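RNA silencing suppressor p19 (Carnation Italian ringspot virus, PDB 6BJV) suppresses RNA silencing in the plant host by binding short interfering RNAs as a homodimer that selects them by the length of their duplex region. Local coordinates at residues 140-143 / 144-148. Sequence-based numbering, arbitrary orientation.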
loop_
_atom_site.group_PDB
_atom_site.type_symbol
_atom_site.label_atom_id
_atom_site.label_comp_id
_atom_site.label_asym_id
_atom_site.label_seq_id
_atom_site.Cartn_x
_atom_site.Cartn_y
_atom_site.Cartn_z
ATOM N N SER A 140 -9.831 -0.823 -0.283
ATOM C CA SER A 140 -8.688 -0.605 -1.160
ATOM C C SER A 140 -8.598 -1.698 -2.215
ATOM O O SER A 140 -8.191 -1.437 -3.353
ATOM C CB SER A 140 -7.397 -0.549 -0.344
ATOM O OG SER A 140 -7.396 0.557 0.540
ATOM N N LYS A 141 -8.974 -2.927 -1.854
ATOM C CA LYS A 141 -9.069 -4.007 -2.828
ATOM C C LYS A 141 -10.176 -3.746 -3.840
ATOM O O LYS A 141 -10.084 -4.197 -4.987
ATOM C CB LYS A 141 -9.308 -5.329 -2.099
ATOM C CG LYS A 141 -9.445 -6.546 -2.995
ATOM C CD LYS A 141 -9.814 -7.773 -2.178
ATOM C CE LYS A 141 -9.900 -9.014 -3.041
ATOM N NZ LYS A 141 -10.304 -10.207 -2.248
ATOM N N GLN A 142 -11.224 -3.025 -3.439
ATOM C CA GLN A 142 -12.342 -2.764 -4.339
ATOM C C GLN A 142 -11.946 -1.789 -5.442
ATOM O O GLN A 142 -12.200 -2.038 -6.626
ATOM C CB GLN A 142 -13.535 -2.225 -3.548
ATOM C CG GLN A 142 -14.809 -2.075 -4.368
ATOM C CD GLN A 142 -15.912 -1.360 -3.610
ATOM O OE1 GLN A 142 -15.723 -0.932 -2.470
ATOM N NE2 GLN A 142 -17.072 -1.224 -4.243
ATOM N N GLU A 143 -11.327 -0.663 -5.072
ATOM C CA GLU A 143 -10.981 0.346 -6.068
ATOM C C GLU A 143 -9.945 -0.179 -7.054
ATOM O O GLU A 143 -10.017 0.120 -8.253
ATOM C CB GLU A 143 -10.470 1.614 -5.384
ATOM C CG GLU A 143 -11.553 2.426 -4.692
ATOM C CD GLU A 143 -11.804 1.976 -3.269
ATOM O OE1 GLU A 143 -10.819 1.783 -2.525
ATOM O OE2 GLU A 143 -12.984 1.813 -2.892
ATOM N N LEU A 144 -8.971 -0.955 -6.573
ATOM C CA LEU A 144 -7.948 -1.490 -7.465
ATOM C C LEU A 144 -8.571 -2.332 -8.572
ATOM O O LEU A 144 -8.115 -2.297 -9.721
ATOM C CB LEU A 144 -6.936 -2.319 -6.672
ATOM C CG LEU A 144 -5.819 -2.975 -7.492
ATOM C CD1 LEU A 144 -4.938 -1.925 -8.151
ATOM C CD2 LEU A 144 -4.987 -3.902 -6.624
ATOM N N LEU A 145 -9.610 -3.094 -8.246
ATOM C CA LEU A 145 -10.267 -3.963 -9.211
ATOM C C LEU A 145 -11.426 -3.282 -9.928
ATOM O O LEU A 145 -12.079 -3.923 -10.760
ATOM C CB LEU A 145 -10.766 -5.231 -8.510
ATOM C CG LEU A 145 -9.716 -5.982 -7.686
ATOM C CD1 LEU A 145 -10.334 -7.195 -7.008
ATOM C CD2 LEU A 145 -8.534 -6.399 -8.545
ATOM N N GLN A 146 -11.694 -2.015 -9.636
ATOM C CA GLN A 146 -12.757 -1.252 -10.285
ATOM C C GLN A 146 -12.143 -0.015 -10.936
ATOM O O GLN A 146 -12.410 1.118 -10.527
ATOM C CB GLN A 146 -13.851 -0.870 -9.283
ATOM C CG GLN A 146 -14.754 -2.027 -8.875
ATOM C CD GLN A 146 -15.834 -1.620 -7.882
ATOM O OE1 GLN A 146 -16.173 -2.382 -6.976
ATOM N NE2 GLN A 146 -16.385 -0.422 -8.054
ATOM N N LEU A 147 -11.315 -0.239 -11.953
ATOM C CA LEU A 147 -10.697 0.844 -12.703
ATOM C C LEU A 147 -10.523 0.393 -14.147
ATOM O O LEU A 147 -10.842 -0.744 -14.507
ATOM C CB LEU A 147 -9.361 1.257 -12.075
ATOM C CG LEU A 147 -9.450 2.128 -10.820
ATOM C CD1 LEU A 147 -8.090 2.235 -10.148
ATOM C CD2 LEU A 147 -9.979 3.515 -11.158
ATOM N N THR A 148 -10.016 1.294 -14.975
ATOM C CA THR A 148 -9.820 1.047 -16.395
ATOM C C THR A 148 -8.532 1.701 -16.837
ATOM O O THR A 148 -8.059 2.664 -16.211
ATOM C CB THR A 148 -10.993 1.582 -17.227
ATOM O OG1 THR A 148 -11.175 2.977 -16.955
ATOM C CG2 THR A 148 -12.273 0.835 -16.887
#
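Gln142 and Gln146, four residues apart with the second just beyond the helix end, are joined by a side-chain hydrogen bond from Gln142 NE2 to Gln146 OE1 (3.1 Å). The acceptor lies almost in the amide plane of Gln142, whereas the donor is tilted 28° from the carbonyl plane of Gln146, and the two amide planes stand 70° apart. A trans first torsion (chi1 -173°) and a straight chain carry the Gln142 amide out to Gln146 and run its aliphatic part past the acceptor, Gln142 CG coming within 3.0 Å of Gln146 OE1.

At the C-terminal end of helix 130-144 the backbone bonding loosens. Leu144 N gives a weak i to i-4 bond to Ser140 O (3.3 Å). Leu145 N then divides weakly between Lys141 O at 3.5 Å and Gln142 O at 3.2 Å, a mixture of alpha and 3-10 spacing. Gln146 N reaches Glu143 O at 3.0 Å, an i to i-3 bond. Leu145 CG comes within 3.3 Å of Lys141 O, and Leu147 CG within 3.3 Å of Glu143 O, so each of these acceptors has a leucine against it.

The polar ends of the other side chains have partners beyond this turn: Ser140 OG bonds to Met136 O, Lys141 NZ to Val86 O, and Glu143 OE2 forms a salt bridge with Arg139. Leu144 and Leu145 touch Phe116 of strand 109-116, in the antiparallel sheet that the helix packs on, while Met136 of the second subunit packs against Glu143, Leu144 and Leu147.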